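Local coordinates for tyrosine-protein phosphatase YwqE (Bacillus subtilis, PDB 3QY6), which removes phosphate from phosphotyrosine residues of the proteins YwqD, YwqF and Ssb, working as a manganese-dependent hydrolase, at residues I34-A39 / L230-Q235; I81-E86 / E119-D124; G157-I162 / I188-S193. All blocks are in the same frame, centred on the assembly; numbering follows the deposited sequence.

Contact 1. Residues I34-A39 / L230-Q235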
loop_
_atom_site.group_PDB
_atom_site.type_symbol
_atom_site.label_atom_id
_atom_site.label_comp_id
_atom_site.label_asym_id
_atom_site.label_seq_id
_atom_site.Cartn_x
_atom_site.Cartn_y
_atom_site.Cartn_z
ATOM N N ILE A 34 -0.607 -3.498 -14.803
ATOM C CA ILE A 34 0.493 -3.434 -13.832
ATOM C C ILE A 34 1.705 -4.193 -14.389
ATOM O O ILE A 34 1.569 -5.299 -14.914
ATOM C CB ILE A 34 0.051 -3.985 -12.432
ATOM C CG1 ILE A 34 -0.988 -3.045 -11.807
ATOM C CG2 ILE A 34 1.272 -4.172 -11.495
ATOM C CD1 ILE A 34 -1.787 -3.654 -10.672
ATOM N N ARG A 35 2.885 -3.606 -14.290
ATOM C CA ARG A 35 4.104 -4.288 -14.741
ATOM C C ARG A 35 5.073 -4.618 -13.613
ATOM O O ARG A 35 5.939 -5.472 -13.773
ATOM C CB ARG A 35 4.832 -3.470 -15.829
ATOM C CG ARG A 35 5.273 -2.108 -15.365
ATOM C CD ARG A 35 6.289 -1.472 -16.302
ATOM N NE ARG A 35 6.638 -0.139 -15.829
ATOM C CZ ARG A 35 7.620 0.136 -14.971
ATOM N NH1 ARG A 35 8.381 -0.838 -14.486
ATOM N NH2 ARG A 35 7.840 1.396 -14.596
ATOM N N THR A 36 4.919 -3.947 -12.476
ATOM C CA THR A 36 5.798 -4.156 -11.318
ATOM C C THR A 36 4.963 -4.126 -10.035
ATOM O O THR A 36 4.146 -3.238 -9.830
ATOM C CB THR A 36 6.906 -3.074 -11.221
ATOM O OG1 THR A 36 7.783 -3.160 -12.352
ATOM C CG2 THR A 36 7.757 -3.252 -9.963
ATOM N N ILE A 37 5.197 -5.106 -9.181
ATOM C CA ILE A 37 4.538 -5.157 -7.891
ATOM C C ILE A 37 5.612 -5.146 -6.805
ATOM O O ILE A 37 6.548 -5.973 -6.825
ATOM C CB ILE A 37 3.688 -6.448 -7.749
ATOM C CG1 ILE A 37 2.449 -6.389 -8.653
ATOM C CG2 ILE A 37 3.288 -6.672 -6.275
ATOM C CD1 ILE A 37 1.674 -7.739 -8.765
ATOM N N ILE A 38 5.461 -4.237 -5.849
ATOM C CA ILE A 38 6.190 -4.331 -4.581
ATOM C C ILE A 38 5.369 -5.228 -3.641
ATOM O O ILE A 38 4.281 -4.826 -3.167
ATOM C CB ILE A 38 6.399 -2.954 -3.916
ATOM C CG1 ILE A 38 6.938 -1.948 -4.956
ATOM C CG2 ILE A 38 7.361 -3.063 -2.688
ATOM C CD1 ILE A 38 7.243 -0.570 -4.372
ATOM N N ALA A 39 5.874 -6.449 -3.458
ATOM C CA ALA A 39 5.284 -7.396 -2.527
ATOM C C ALA A 39 5.409 -6.840 -1.132
ATOM O O ALA A 39 6.495 -6.426 -0.702
ATOM C CB ALA A 39 5.986 -8.765 -2.609
ATOM N N LEU A 230 7.572 7.317 -8.970
ATOM C CA LEU A 230 8.557 8.093 -8.241
ATOM C C LEU A 230 9.030 7.337 -7.005
ATOM O O LEU A 230 10.225 7.262 -6.724
ATOM C CB LEU A 230 7.984 9.462 -7.883
ATOM C CG LEU A 230 7.875 10.444 -9.068
ATOM C CD1 LEU A 230 6.976 11.620 -8.724
ATOM C CD2 LEU A 230 9.260 10.920 -9.566
ATOM N N LEU A 231 8.075 6.757 -6.277
ATOM C CA LEU A 231 8.395 5.944 -5.115
ATOM C C LEU A 231 9.381 4.821 -5.466
ATOM O O LEU A 231 10.355 4.599 -4.742
ATOM C CB LEU A 231 7.107 5.379 -4.494
ATOM C CG LEU A 231 7.295 4.407 -3.320
ATOM C CD1 LEU A 231 6.092 4.466 -2.387
ATOM C CD2 LEU A 231 7.492 3.000 -3.855
ATOM N N LEU A 232 9.165 4.138 -6.561
ATOM C CA LEU A 232 9.958 2.979 -6.909
ATOM C C LEU A 232 11.423 3.287 -7.112
ATOM O O LEU A 232 12.276 2.497 -6.768
ATOM C CB LEU A 232 9.405 2.323 -8.144
ATOM C CG LEU A 232 10.139 1.082 -8.591
ATOM C CD1 LEU A 232 9.840 -0.017 -7.672
ATOM C CD2 LEU A 232 9.766 0.710 -9.959
ATOM N N ARG A 233 11.676 4.439 -7.698
ATOM C CA ARG A 233 13.024 4.912 -7.995
ATOM C C ARG A 233 13.497 5.895 -6.919
ATOM O O ARG A 233 14.416 6.693 -7.149
ATOM C CB ARG A 233 13.088 5.537 -9.406
ATOM C CG ARG A 233 12.228 4.812 -10.445
ATOM C CD ARG A 233 12.927 4.637 -11.794
ATOM N NE ARG A 233 12.008 4.249 -12.873
ATOM C CZ ARG A 233 11.566 3.010 -13.106
ATOM N NH1 ARG A 233 11.923 2.000 -12.325
ATOM N NH2 ARG A 233 10.746 2.781 -14.126
ATOM N N ASN A 234 12.852 5.829 -5.749
ATOM C CA ASN A 234 13.278 6.553 -4.540
ATOM C C ASN A 234 13.330 8.088 -4.690
ATOM O O ASN A 234 14.215 8.755 -4.134
ATOM C CB ASN A 234 14.622 5.989 -4.050
ATOM C CG ASN A 234 14.906 6.301 -2.595
ATOM O OD1 ASN A 234 13.994 6.472 -1.781
ATOM N ND2 ASN A 234 16.194 6.356 -2.252
ATOM N N GLN A 235 12.359 8.633 -5.418
ATOM C CA GLN A 235 12.258 10.076 -5.658
ATOM C C GLN A 235 11.143 10.697 -4.828
ATOM O O GLN A 235 10.256 9.998 -4.351
ATOM C CB GLN A 235 11.983 10.350 -7.140
ATOM C CG GLN A 235 13.060 9.863 -8.107
ATOM C CD GLN A 235 14.030 10.965 -8.503
ATOM O OE1 GLN A 235 15.250 10.794 -8.431
ATOM N NE2 GLN A 235 13.491 12.108 -8.918
#
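Arg35 and Arg233 meet around one carboxylate oxygen, Glu229 OE2, which belongs to the last turns of helix 219-232 just outside the two segments. Arg35 NH2 makes a salt bridge with this glutamate oxygen, and Arg233 NH2 adds a weak, long ion pair. The shared anion probably explains why Arg35 NH2 and Arg233 NH2 can lie 3.3 Å apart; the two guanidinium planes differ by 21° while the chains that carry them cross nearly at right angles. The extended run from CG to NE carries the Arg35 charge across to the helix, while the bend at chi2 (-137°) brings Arg233 toward the same oxygen. Within the barrel-like fold of the CpsB/CapC family, strand 36-38 runs between strands 2-3 and 74-76, and the end of helix 219-232 lies against this sheet. Here the contact is apolar. Ile38 CD1 touches Leu231 CD2 at 3.6 Å and Leu232 CD1 at 4.2 Å; with CG1 beside the backbone N (chi1 -48°), the long branch of the isoleucine is directed at the helix. Thr36 offers its methyl, CG2, to Leu232, which also reaches Ile2 and Leu76 on the flanking strands. A Schellman motif ends the helix, with Gln235 N bonded to Leu230 O at 2.9 Å and Asn234 N to Leu231 O at 3.0 Å. Asn234 tolerates the positive phi this requires, and its OD1 accepts from Lys103 N.

Contact 2. Residues I81-E86 / E119-D124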
loop_
_atom_site.group_PDB
_atom_site.type_symbol
_atom_site.label_atom_id
_atom_site.label_comp_id
_atom_site.label_asym_id
_atom_site.label_seq_id
_atom_site.Cartn_x
_atom_site.Cartn_y
_atom_site.Cartn_z
ATOM N N ILE A 81 3.988 -3.321 7.332
ATOM C CA ILE A 81 4.448 -3.346 8.718
ATOM C C ILE A 81 3.338 -2.908 9.650
ATOM O O ILE A 81 2.945 -1.732 9.689
ATOM C CB ILE A 81 5.735 -2.497 8.888
ATOM C CG1 ILE A 81 6.861 -3.053 8.014
ATOM C CG2 ILE A 81 6.173 -2.421 10.371
ATOM C CD1 ILE A 81 7.935 -1.985 7.626
ATOM N N ARG A 82 2.795 -3.865 10.392
ATOM C CA ARG A 82 1.894 -3.485 11.466
ATOM C C ARG A 82 2.669 -2.653 12.482
ATOM O O ARG A 82 3.696 -3.079 13.034
ATOM C CB ARG A 82 1.234 -4.699 12.116
ATOM C CG ARG A 82 0.335 -4.357 13.332
ATOM C CD ARG A 82 -1.063 -3.769 12.969
ATOM N NE ARG A 82 -1.762 -4.550 11.955
ATOM C CZ ARG A 82 -2.421 -5.690 12.159
ATOM N NH1 ARG A 82 -2.507 -6.232 13.365
ATOM N NH2 ARG A 82 -3.007 -6.294 11.135
ATOM N N ILE A 83 2.162 -1.448 12.704
ATOM C CA ILE A 83 2.847 -0.455 13.504
ATOM C C ILE A 83 3.194 -1.004 14.888
ATOM O O ILE A 83 2.396 -1.734 15.499
ATOM C CB ILE A 83 2.032 0.837 13.614
ATOM C CG1 ILE A 83 2.885 1.966 14.202
ATOM C CG2 ILE A 83 0.727 0.617 14.430
ATOM C CD1 ILE A 83 2.295 3.366 14.051
ATOM N N TYR A 84 4.411 -0.711 15.330
ATOM C CA TYR A 84 4.790 -0.883 16.730
ATOM C C TYR A 84 5.780 0.194 17.119
ATOM O O TYR A 84 6.300 0.918 16.256
ATOM C CB TYR A 84 5.348 -2.281 17.016
ATOM C CG TYR A 84 6.577 -2.697 16.243
ATOM C CD1 TYR A 84 6.495 -3.020 14.880
ATOM C CD2 TYR A 84 7.823 -2.823 16.882
ATOM C CE1 TYR A 84 7.625 -3.434 14.171
ATOM C CE2 TYR A 84 8.960 -3.241 16.188
ATOM C CZ TYR A 84 8.856 -3.539 14.826
ATOM O OH TYR A 84 9.962 -3.939 14.126
ATOM N N GLY A 85 6.018 0.319 18.423
ATOM C CA GLY A 85 6.825 1.426 18.954
ATOM C C GLY A 85 8.249 1.531 18.424
ATOM O O GLY A 85 8.813 2.628 18.356
ATOM N N GLU A 86 8.815 0.393 18.026
ATOM C CA GLU A 86 10.249 0.287 17.752
ATOM C C GLU A 86 10.584 0.160 16.264
ATOM O O GLU A 86 11.628 -0.383 15.905
ATOM C CB GLU A 86 10.849 -0.902 18.511
ATOM C CG GLU A 86 10.846 -0.759 20.039
ATOM C CD GLU A 86 9.448 -0.790 20.649
ATOM O OE1 GLU A 86 8.706 -1.780 20.420
ATOM O OE2 GLU A 86 9.088 0.179 21.358
ATOM N N GLU A 119 2.033 9.720 15.499
ATOM C CA GLU A 119 2.572 11.037 15.152
ATOM C C GLU A 119 4.059 11.146 15.535
ATOM O O GLU A 119 4.878 11.600 14.724
ATOM C CB GLU A 119 1.760 12.151 15.824
ATOM C CG GLU A 119 2.292 13.554 15.554
ATOM C CD GLU A 119 1.544 14.644 16.308
ATOM O OE1 GLU A 119 0.402 14.393 16.765
ATOM O OE2 GLU A 119 2.108 15.760 16.433
ATOM N N GLN A 120 4.401 10.704 16.748
ATOM C CA GLN A 120 5.781 10.800 17.239
ATOM C C GLN A 120 6.704 9.874 16.458
ATOM O O GLN A 120 7.777 10.293 16.024
ATOM C CB GLN A 120 5.876 10.523 18.753
ATOM C CG GLN A 120 7.292 10.684 19.362
ATOM C CD GLN A 120 7.913 12.060 19.099
ATOM O OE1 GLN A 120 7.341 13.100 19.456
ATOM N NE2 GLN A 120 9.081 12.070 18.460
ATOM N N LEU A 121 6.276 8.624 16.281
ATOM C CA LEU A 121 7.020 7.671 15.470
ATOM C C LEU A 121 7.272 8.227 14.075
ATOM O O LEU A 121 8.384 8.113 13.560
ATOM C CB LEU A 121 6.290 6.327 15.389
ATOM C CG LEU A 121 6.868 5.287 14.424
ATOM C CD1 LEU A 121 8.319 4.844 14.794
ATOM C CD2 LEU A 121 5.930 4.092 14.363
ATOM N N PHE A 122 6.251 8.837 13.472
ATOM C CA PHE A 122 6.347 9.288 12.081
ATOM C C PHE A 122 7.267 10.497 11.962
ATOM O O PHE A 122 7.874 10.722 10.918
ATOM C CB PHE A 122 4.972 9.615 11.484
ATOM C CG PHE A 122 4.117 8.399 11.170
ATOM C CD1 PHE A 122 4.573 7.107 11.416
ATOM C CD2 PHE A 122 2.867 8.561 10.575
ATOM C CE1 PHE A 122 3.766 5.998 11.107
ATOM C CE2 PHE A 122 2.059 7.460 10.266
ATOM C CZ PHE A 122 2.508 6.185 10.530
ATOM N N TYR A 123 7.339 11.279 13.032
ATOM C CA TYR A 123 8.257 12.418 13.089
ATOM C C TYR A 123 9.709 11.921 13.186
ATOM O O TYR A 123 10.586 12.389 12.448
ATOM C CB TYR A 123 7.908 13.341 14.269
ATOM C CG TYR A 123 8.855 14.520 14.395
ATOM C CD1 TYR A 123 8.789 15.595 13.506
ATOM C CD2 TYR A 123 9.838 14.541 15.383
ATOM C CE1 TYR A 123 9.682 16.676 13.611
ATOM C CE2 TYR A 123 10.729 15.606 15.498
ATOM C CZ TYR A 123 10.645 16.669 14.615
ATOM O OH TYR A 123 11.529 17.726 14.739
ATOM N N ASP A 124 9.923 10.937 14.035
ATOM C CA ASP A 124 11.214 10.327 14.185
ATOM C C ASP A 124 11.651 9.721 12.867
ATOM O O ASP A 124 12.800 9.839 12.505
ATOM C CB ASP A 124 11.145 9.206 15.198
ATOM C CG ASP A 124 10.938 9.686 16.595
ATOM O OD1 ASP A 124 11.137 10.886 16.861
ATOM O OD2 ASP A 124 10.556 8.845 17.413
#
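Leu121 projects from helix 118-127, which packs on the loop after strand 80-82 in the beta-alpha barrel architecture of this family. Its CB already points at that loop, and with CG anti to the backbone N (chi1 172°) the side chain keeps going outward before it forks. One branch, CD2, does most of the touching: it lies 3.7 Å from Ile83 CG1 and equally 3.7 Å from Tyr84 O, an apolar methyl set against a carbonyl without any hydrogen bond. The other branch, CD1, comes to 4.2 Å from Gly85 O. A leucine suits the place because its two methyls can cover a side chain and two carbonyl oxygens at once, while Val87 at the start of helix 87-92 adds a further apolar neighbour.

Ile83 answers from the loop. Its CG1 stands opposite the backbone N (chi1 -168°), sending the long branch past Leu121 in the opposite direction, until CD1 arrives 4.2 Å from Phe122 CE1, approaching the ring obliquely. That ring also rests on Ile107, Pro132 and Ile134, so Phe122 fills the layer between its helix and strands 104-108 and 131-135. Ile83 is held in turn by Phe109, Pro110 and Tyr117. Tyr84 CB points away from the helix, and its hydroxyl bonds to Asp90. On the outer side of the helix, Gln120 NE2 reaches one turn ahead to Asp124 OD1 at 2.9 Å, a weak bond bent to 129°.

Contact 3. Residues G157-I162 / I188-S193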
loop_
_atom_site.group_PDB
_atom_site.type_symbol
_atom_site.label_atom_id
_atom_site.label_comp_id
_atom_site.label_asym_id
_atom_site.label_seq_id
_atom_site.Cartn_x
_atom_site.Cartn_y
_atom_site.Cartn_z
ATOM N N GLY A 157 3.530 15.138 7.552
ATOM C CA GLY A 157 4.452 14.599 6.558
ATOM C C GLY A 157 4.160 13.192 6.070
ATOM O O GLY A 157 4.725 12.768 5.072
ATOM N N ALA A 158 3.282 12.469 6.765
ATOM C CA ALA A 158 2.864 11.123 6.326
ATOM C C ALA A 158 2.204 11.135 4.955
ATOM O O ALA A 158 1.510 12.091 4.600
ATOM C CB ALA A 158 1.919 10.483 7.346
ATOM N N ALA A 159 2.423 10.058 4.196
ATOM C CA ALA A 159 1.675 9.795 2.973
ATOM C C ALA A 159 0.706 8.657 3.273
ATOM O O ALA A 159 0.843 7.985 4.298
ATOM C CB ALA A 159 2.631 9.437 1.834
ATOM N N SER A 160 -0.313 8.490 2.433
ATOM C CA SER A 160 -1.196 7.334 2.573
ATOM C C SER A 160 -1.583 6.704 1.239
ATOM O O SER A 160 -1.503 7.332 0.190
ATOM C CB SER A 160 -2.408 7.647 3.464
ATOM O OG SER A 160 -3.465 8.242 2.740
ATOM N N GLN A 161 -1.995 5.438 1.304
ATOM C CA GLN A 161 -2.300 4.651 0.124
ATOM C C GLN A 161 -3.721 4.086 0.255
ATOM O O GLN A 161 -4.013 3.337 1.204
ATOM C CB GLN A 161 -1.240 3.528 -0.017
ATOM C CG GLN A 161 -1.621 2.361 -0.908
ATOM C CD GLN A 161 -2.303 1.249 -0.130
ATOM O OE1 GLN A 161 -1.862 0.890 0.976
ATOM N NE2 GLN A 161 -3.390 0.715 -0.682
ATOM N N ILE A 162 -4.584 4.439 -0.702
ATOM C CA ILE A 162 -5.978 3.961 -0.763
ATOM C C ILE A 162 -6.047 2.644 -1.524
ATOM O O ILE A 162 -5.232 2.409 -2.404
ATOM C CB ILE A 162 -6.883 5.033 -1.460
ATOM C CG1 ILE A 162 -8.362 4.818 -1.166
ATOM C CG2 ILE A 162 -6.640 5.073 -2.974
ATOM C CD1 ILE A 162 -8.835 5.441 0.118
ATOM N N ILE A 188 -4.707 11.331 0.219
ATOM C CA ILE A 188 -4.270 10.097 -0.438
ATOM C C ILE A 188 -3.234 10.391 -1.517
ATOM O O ILE A 188 -3.459 11.255 -2.363
ATOM C CB ILE A 188 -5.477 9.371 -1.105
ATOM C CG1 ILE A 188 -6.594 9.080 -0.087
ATOM C CG2 ILE A 188 -5.007 8.144 -1.904
ATOM C CD1 ILE A 188 -6.206 8.217 1.115
ATOM N N HIS A 189 -2.121 9.658 -1.502
ATOM C CA HIS A 189 -1.003 9.895 -2.428
ATOM C C HIS A 189 -0.695 8.690 -3.337
ATOM O O HIS A 189 0.042 8.815 -4.333
ATOM C CB HIS A 189 0.242 10.344 -1.649
ATOM C CG HIS A 189 -0.066 11.303 -0.545
ATOM N ND1 HIS A 189 -0.073 12.673 -0.722
ATOM C CD2 HIS A 189 -0.424 11.090 0.740
ATOM C CE1 HIS A 189 -0.412 13.258 0.411
ATOM N NE2 HIS A 189 -0.634 12.321 1.314
ATOM N N PHE A 190 -1.272 7.529 -3.008
ATOM C CA PHE A 190 -1.100 6.347 -3.851
ATOM C C PHE A 190 -2.408 5.579 -3.947
ATOM O O PHE A 190 -3.232 5.638 -3.041
ATOM C CB PHE A 190 -0.020 5.390 -3.305
ATOM C CG PHE A 190 1.299 6.047 -2.984
ATOM C CD1 PHE A 190 2.264 6.227 -3.987
ATOM C CD2 PHE A 190 1.593 6.445 -1.680
ATOM C CE1 PHE A 190 3.486 6.812 -3.703
ATOM C CE2 PHE A 190 2.832 7.056 -1.391
ATOM C CZ PHE A 190 3.773 7.221 -2.404
ATOM N N VAL A 191 -2.593 4.881 -5.061
ATOM C CA VAL A 191 -3.636 3.870 -5.156
ATOM C C VAL A 191 -2.945 2.541 -5.368
ATOM O O VAL A 191 -2.084 2.437 -6.220
ATOM C CB VAL A 191 -4.611 4.117 -6.325
ATOM C CG1 VAL A 191 -5.825 3.206 -6.171
ATOM C CG2 VAL A 191 -5.109 5.548 -6.332
ATOM N N ALA A 192 -3.362 1.495 -4.637
ATOM C CA ALA A 192 -2.719 0.198 -4.782
ATOM C C ALA A 192 -3.750 -0.904 -4.526
ATOM O O ALA A 192 -4.808 -0.638 -3.948
ATOM C CB ALA A 192 -1.483 0.064 -3.834
ATOM N N SER A 193 -3.425 -2.121 -4.956
ATOM C CA SER A 193 -4.382 -3.228 -4.990
ATOM C C SER A 193 -4.710 -3.785 -3.609
ATOM O O SER A 193 -5.868 -4.138 -3.329
ATOM C CB SER A 193 -3.848 -4.367 -5.847
ATOM O OG SER A 193 -2.784 -5.041 -5.215
#
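Ser160 and His189 meet where strands 159-163 and 190-192 begin to run side by side as parallel neighbours. Ser160 O takes two donors, His189 N at 2.9 Å and Phe190 N at 3.2 Å; His189 leaves the extended conformation (psi -13°), which turns both N-H groups to the same oxygen. Regular parallel bonding follows, Ile162 N to Phe190 O and then Ala192 N to Ile162 O at 3.1 Å.

On the face bearing Ile162, packing is close at the Ile188 end, where Ile162 CG2 lies 3.6 Å from Ile188 CG2 and the two side chains cross at about a right angle. Nearby, Ile188 CD1 presses to 3.2 Å from Ser160 OG, a hydroxyl satisfied by Leu187 O. The same face is looser toward partly exposed Val191, whose CG2 still lies 3.7 Å from Ile162 CG2. Shortening His189 to an alanine would probably open a gap beside Ala159 CB, where the imidazole now packs, although the backbone bond to Ser160 O would need no side chain.

On the other face, the Gln161 chi1 of 161°, anti to the backbone N, sets its CG 3.7 Å from Ala192 CB; the bend at chi2 (-91°) then carries the amide, with NE2 over Ala192 CB and OE1 accepting from His5 ND1. This side chain is about 7 Å from a bound iron ion. The two parallel strands and the connection containing helix 173-184, which packs on Ile162 and Ile188, form a beta-alpha-beta crossover. Helix 219-232 meets Phe190 and Val191, and strand 131-135 continues the sheet beyond strand 159-163.

In the fold
Running from the N terminus, the chain first lays down 34-39, whose partner comes only near the end of the ordered chain, so contact 1 closes a loop of 190 residues that encloses the other two. Within it contact 2 closes first, joining 81-86 to 119-124, and contact 3 opens afterwards and closes at 188-193; these two follow in series and do not cross. Contacts 2 and 3 reach the same six-stranded sheet and meet where Phe122 packs on Ala158. Contact 1 belongs to the smaller sheet, but its helix end joins contact 3 through Leu231 and Phe190. Contacts 1 and 2 do not touch, their nearest atoms being about 9 Å apart.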